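Local coordinates for alkaline serine protease (PDB 2PFE), which probably acts as a secreted, thermostable serine endopeptidase of the chymotrypsin-like S1 family, related to alpha-lytic protease, at residues F20-T32 / I172-V184. Residues are numbered along the deposited sequence; the frame is centred on the assembly and turned at random. Where two conformers were deposited one is given.
Sequences FSVRQGSQTGFAT and INPLLSYFGLQLV
Val22 pairs with Leu183 and Arg23 with Gln182 where the C-terminal strand 182-183 adds an antiparallel edge to the N-terminal beta-barrel of this chymotrypsin-like double-barrel protease. Residues 172-179, the C-terminal helix of the fold, lead over from strand 164-171 of the second barrel and end in a Schellman motif at Gly180, which turns the chain onto the hairpin 20-32. Backbone bonds set the register. Around the hydrogen-bonded pair, Arg23 N reaches Gln182 O at 2.8 Å and Gln182 N returns to Arg23 O at 2.9 Å, both in the carbonyl plane and nearly straight. Val184 N meets Ser21 O at 3.1 Å from above the carbonyl plane, and a water lies within hydrogen-bonding distance of both Ser21 O and Val184 O.

Apolar side chains fill the space between hairpin and helix. Val22 splits its branches: CG1, anti to the carbonyl carbon (chi1 -65°), lies 3.9 Å from Leu176 CD2 of the helix, while CG2 turns to both methyls of Leu181. With an alanine here both branches are gone, and a gap is likely to open between the strand and these two leucines, leaving their methyls freer to shift. Leu183 CD1 rests against Phe20 CB at 3.6 Å, and Ile172 CD1 approaches the Phe20 ring obliquely and also touches Ala31 CB. Leu175 straddles the end of the hairpin, CD2 on Ala31 CB and CD1 3.4 Å from Thr32 O.

On the exposed side, Val184 CG2 packs on Arg23 CG, the arginine chain running extended past it. Gln24, with CG anti to the backbone N (chi1 -173°) and the chain extended beyond it, lays CB on Leu181 CD2 and extends NE2 to Phe179 O, a weak, bent bond of 2.7 Å with 124° at the hydrogen.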
loop_
_atom_site.group_PDB
_atom_site.type_symbol
_atom_site.label_atom_id
_atom_site.label_comp_id
_atom_site.label_asym_id
_atom_site.label_seq_id
_atom_site.Cartn_x
_atom_site.Cartn_y
_atom_site.Cartn_z
ATOM N N PHE A 20 0.441 -2.082 -4.829
ATOM C CA PHE A 20 0.509 -3.251 -5.708
ATOM C C PHE A 20 -0.033 -2.876 -7.088
ATOM O O PHE A 20 -1.069 -2.221 -7.182
ATOM C CB PHE A 20 -0.382 -4.399 -5.203
ATOM C CG PHE A 20 0.031 -4.993 -3.870
ATOM C CD1 PHE A 20 -0.587 -4.597 -2.685
ATOM C CD2 PHE A 20 1.025 -5.954 -3.798
ATOM C CE1 PHE A 20 -0.204 -5.169 -1.448
ATOM C CE2 PHE A 20 1.415 -6.509 -2.580
ATOM C CZ PHE A 20 0.791 -6.129 -1.409
ATOM N N SER A 21 0.640 -3.302 -8.143
ATOM C CA SER A 21 0.044 -3.203 -9.488
ATOM C C SER A 21 -1.322 -3.888 -9.522
ATOM O O SER A 21 -1.500 -4.981 -8.948
ATOM C CB SER A 21 0.927 -3.851 -10.548
ATOM O OG SER A 21 2.130 -3.115 -10.743
ATOM N N VAL A 22 -2.273 -3.252 -10.208
ATOM C CA VAL A 22 -3.623 -3.806 -10.407
ATOM C C VAL A 22 -4.092 -3.590 -11.841
ATOM O O VAL A 22 -3.522 -2.783 -12.571
ATOM C CB VAL A 22 -4.677 -3.184 -9.433
ATOM C CG1 VAL A 22 -4.388 -3.534 -7.968
ATOM C CG2 VAL A 22 -4.816 -1.670 -9.628
ATOM N N ARG A 23 -5.126 -4.333 -12.223
ATOM C CA ARG A 23 -5.858 -4.102 -13.467
ATOM C C ARG A 23 -7.333 -3.866 -13.160
ATOM O O ARG A 23 -7.850 -4.383 -12.175
ATOM C CB ARG A 23 -5.754 -5.308 -14.411
ATOM C CG ARG A 23 -4.358 -5.675 -14.822
ATOM C CD ARG A 23 -4.373 -6.951 -15.650
ATOM N NE ARG A 23 -3.014 -7.397 -15.963
ATOM C CZ ARG A 23 -2.225 -6.841 -16.877
ATOM N NH1 ARG A 23 -2.650 -5.811 -17.609
ATOM N NH2 ARG A 23 -0.999 -7.323 -17.073
ATOM N N GLN A 24 -7.999 -3.095 -14.018
ATOM C CA GLN A 24 -9.445 -2.976 -13.993
ATOM C C GLN A 24 -9.871 -3.087 -15.437
ATOM O O GLN A 24 -9.719 -2.143 -16.211
ATOM C CB GLN A 24 -9.892 -1.638 -13.405
ATOM C CG GLN A 24 -11.424 -1.537 -13.211
ATOM C CD GLN A 24 -11.849 -0.207 -12.621
ATOM O OE1 GLN A 24 -11.841 0.815 -13.308
ATOM N NE2 GLN A 24 -12.232 -0.213 -11.344
ATOM N N GLY A 25 -10.366 -4.262 -15.801
ATOM C CA GLY A 25 -10.623 -4.574 -17.202
ATOM C C GLY A 25 -9.355 -4.356 -18.012
ATOM O O GLY A 25 -8.341 -5.027 -17.781
ATOM N N SER A 26 -9.399 -3.381 -18.914
ATOM C CA SER A 26 -8.263 -3.062 -19.776
ATOM C C SER A 26 -7.326 -2.013 -19.169
ATOM O O SER A 26 -6.209 -1.826 -19.650
ATOM C CB SER A 26 -8.746 -2.594 -21.148
ATOM O OG SER A 26 -9.505 -1.399 -21.058
ATOM N N GLN A 27 -7.792 -1.321 -18.128
ATOM C CA GLN A 27 -6.998 -0.296 -17.454
ATOM C C GLN A 27 -5.996 -0.917 -16.494
ATOM O O GLN A 27 -6.198 -2.023 -15.996
ATOM C CB GLN A 27 -7.906 0.669 -16.705
ATOM N N THR A 28 -4.918 -0.189 -16.223
ATOM C CA THR A 28 -3.907 -0.636 -15.274
ATOM C C THR A 28 -3.613 0.467 -14.267
ATOM O O THR A 28 -3.910 1.640 -14.500
ATOM C CB THR A 28 -2.605 -1.040 -15.982
ATOM O OG1 THR A 28 -2.094 0.093 -16.696
ATOM C CG2 THR A 28 -2.862 -2.196 -16.950
ATOM N N GLY A 29 -3.013 0.087 -13.153
ATOM C CA GLY A 29 -2.735 1.061 -12.113
ATOM C C GLY A 29 -2.125 0.412 -10.911
ATOM O O GLY A 29 -1.541 -0.659 -11.006
ATOM N N PHE A 30 -2.249 1.060 -9.768
ATOM C CA PHE A 30 -1.746 0.444 -8.570
ATOM C C PHE A 30 -2.620 0.807 -7.380
ATOM O O PHE A 30 -3.159 1.912 -7.312
ATOM C CB PHE A 30 -0.268 0.795 -8.339
ATOM C CG PHE A 30 0.023 2.272 -8.232
ATOM C CD1 PHE A 30 -0.068 2.923 -7.000
ATOM C CD2 PHE A 30 0.449 3.012 -9.342
ATOM C CE1 PHE A 30 0.237 4.294 -6.883
ATOM C CE2 PHE A 30 0.754 4.383 -9.223
ATOM C CZ PHE A 30 0.642 5.014 -8.002
ATOM N N ALA A 31 -2.790 -0.148 -6.473
ATOM C CA ALA A 31 -3.419 0.100 -5.177
ATOM C C ALA A 31 -2.506 0.944 -4.303
ATOM O O ALA A 31 -1.273 0.859 -4.376
ATOM C CB ALA A 31 -3.738 -1.215 -4.471
ATOM N N THR A 32 -3.152 1.702 -3.420
ATOM C CA THR A 32 -2.466 2.602 -2.526
ATOM C C THR A 32 -3.392 2.931 -1.355
ATOM O O THR A 32 -4.500 2.382 -1.271
ATOM C CB THR A 32 -1.967 3.882 -3.259
ATOM O OG1 THR A 32 -1.172 4.652 -2.354
ATOM C CG2 THR A 32 -3.120 4.735 -3.810
ATOM N N ILE A 172 -5.758 -5.701 1.845
ATOM C CA ILE A 172 -5.805 -5.556 0.391
ATOM C C ILE A 172 -7.078 -6.086 -0.239
ATOM O O ILE A 172 -7.603 -5.478 -1.174
ATOM C CB ILE A 172 -4.558 -6.159 -0.300
ATOM C CG1 ILE A 172 -4.514 -5.814 -1.799
ATOM C CG2 ILE A 172 -4.464 -7.678 -0.107
ATOM C CD1 ILE A 172 -4.436 -4.322 -2.104
ATOM N N ASN A 173 -7.602 -7.188 0.278
ATOM C CA ASN A 173 -8.764 -7.777 -0.349
ATOM C C ASN A 173 -10.018 -6.885 -0.359
ATOM O O ASN A 173 -10.703 -6.835 -1.385
ATOM C CB ASN A 173 -9.017 -9.187 0.182
ATOM C CG ASN A 173 -8.000 -10.189 -0.336
ATOM O OD1 ASN A 173 -7.398 -10.007 -1.402
ATOM N ND2 ASN A 173 -7.782 -11.245 0.431
ATOM N N PRO A 174 -10.333 -6.198 0.766
ATOM C CA PRO A 174 -11.422 -5.222 0.713
ATOM C C PRO A 174 -11.203 -4.109 -0.315
ATOM O O PRO A 174 -12.166 -3.621 -0.892
ATOM C CB PRO A 174 -11.449 -4.645 2.132
ATOM C CG PRO A 174 -10.907 -5.730 2.978
ATOM C CD PRO A 174 -9.813 -6.331 2.142
ATOM N N LEU A 175 -9.949 -3.707 -0.521
ATOM C CA LEU A 175 -9.611 -2.649 -1.464
ATOM C C LEU A 175 -9.887 -3.148 -2.898
ATOM O O LEU A 175 -10.545 -2.472 -3.695
ATOM C CB LEU A 175 -8.139 -2.230 -1.272
ATOM C CG LEU A 175 -7.609 -1.075 -2.133
ATOM C CD1 LEU A 175 -6.366 -0.475 -1.473
ATOM C CD2 LEU A 175 -7.293 -1.517 -3.543
ATOM N N LEU A 176 -9.432 -4.355 -3.205
ATOM C CA LEU A 176 -9.615 -4.898 -4.551
ATOM C C LEU A 176 -11.106 -5.069 -4.825
ATOM O O LEU A 176 -11.601 -4.766 -5.916
ATOM C CB LEU A 176 -8.907 -6.241 -4.712
ATOM C CG LEU A 176 -7.404 -6.233 -4.444
ATOM C CD1 LEU A 176 -6.914 -7.683 -4.390
ATOM C CD2 LEU A 176 -6.702 -5.430 -5.541
ATOM N N SER A 177 -11.829 -5.540 -3.814
ATOM C CA SER A 177 -13.276 -5.743 -3.948
ATOM C C SER A 177 -14.035 -4.424 -4.159
ATOM O O SER A 177 -14.867 -4.320 -5.062
ATOM C CB SER A 177 -13.833 -6.517 -2.753
ATOM O OG SER A 177 -15.239 -6.664 -2.836
ATOM N N TYR A 178 -13.748 -3.423 -3.326
ATOM C CA TYR A 178 -14.505 -2.167 -3.385
ATOM C C TYR A 178 -14.383 -1.508 -4.748
ATOM O O TYR A 178 -15.351 -0.989 -5.287
ATOM C CB TYR A 178 -14.015 -1.184 -2.331
ATOM C CG TYR A 178 -14.968 -0.013 -2.134
ATOM C CD1 TYR A 178 -16.084 -0.140 -1.308
ATOM C CD2 TYR A 178 -14.765 1.210 -2.787
ATOM C CE1 TYR A 178 -16.976 0.927 -1.118
ATOM C CE2 TYR A 178 -15.656 2.278 -2.614
ATOM C CZ TYR A 178 -16.758 2.130 -1.785
ATOM O OH TYR A 178 -17.639 3.167 -1.606
ATOM N N PHE A 179 -13.154 -1.497 -5.261
ATOM C CA PHE A 179 -12.862 -0.810 -6.520
ATOM C C PHE A 179 -12.962 -1.696 -7.761
ATOM O O PHE A 179 -12.733 -1.224 -8.878
ATOM C CB PHE A 179 -11.495 -0.116 -6.457
ATOM C CG PHE A 179 -11.426 0.962 -5.421
ATOM C CD1 PHE A 179 -10.589 0.812 -4.316
ATOM C CD2 PHE A 179 -12.231 2.105 -5.520
ATOM C CE1 PHE A 179 -10.516 1.786 -3.333
ATOM C CE2 PHE A 179 -12.164 3.085 -4.534
ATOM C CZ PHE A 179 -11.313 2.924 -3.438
ATOM N N GLY A 180 -13.323 -2.966 -7.565
ATOM C CA GLY A 180 -13.445 -3.919 -8.670
ATOM C C GLY A 180 -12.138 -4.125 -9.427
ATOM O O GLY A 180 -12.112 -4.031 -10.661
ATOM N N LEU A 181 -11.059 -4.392 -8.679
ATOM C CA LEU A 181 -9.679 -4.515 -9.198
ATOM C C LEU A 181 -9.179 -5.957 -9.159
ATOM O O LEU A 181 -9.575 -6.739 -8.276
ATOM C CB LEU A 181 -8.734 -3.647 -8.348
ATOM C CG LEU A 181 -9.106 -2.163 -8.288
ATOM C CD1 LEU A 181 -8.261 -1.412 -7.269
ATOM C CD2 LEU A 181 -8.991 -1.522 -9.677
ATOM N N GLN A 182 -8.299 -6.293 -10.103
ATOM C CA GLN A 182 -7.626 -7.579 -10.115
ATOM C C GLN A 182 -6.147 -7.337 -9.791
ATOM O O GLN A 182 -5.502 -6.472 -10.389
ATOM C CB GLN A 182 -7.796 -8.266 -11.481
ATOM C CG GLN A 182 -9.266 -8.600 -11.822
ATOM C CD GLN A 182 -10.076 -7.383 -12.306
ATOM O OE1 GLN A 182 -9.617 -6.625 -13.175
ATOM N NE2 GLN A 182 -11.292 -7.201 -11.748
ATOM N N LEU A 183 -5.630 -8.087 -8.824
ATOM C CA LEU A 183 -4.222 -8.014 -8.451
ATOM C C LEU A 183 -3.332 -8.580 -9.554
ATOM O O LEU A 183 -3.618 -9.648 -10.101
ATOM C CB LEU A 183 -3.996 -8.806 -7.162
ATOM C CG LEU A 183 -2.642 -8.729 -6.460
ATOM C CD1 LEU A 183 -2.391 -7.350 -5.864
ATOM C CD2 LEU A 183 -2.582 -9.787 -5.381
ATOM N N VAL A 184 -2.250 -7.870 -9.877
ATOM C CA VAL A 184 -1.272 -8.391 -10.835
ATOM C C VAL A 184 -0.338 -9.364 -10.103
ATOM O O VAL A 184 0.322 -9.003 -9.130
ATOM C CB VAL A 184 -0.512 -7.256 -11.566
ATOM C CG1 VAL A 184 0.606 -7.821 -12.449
ATOM C CG2 VAL A 184 -1.471 -6.429 -12.418
HETATM O O HOH W 1 0.708 -6.683 -7.798
#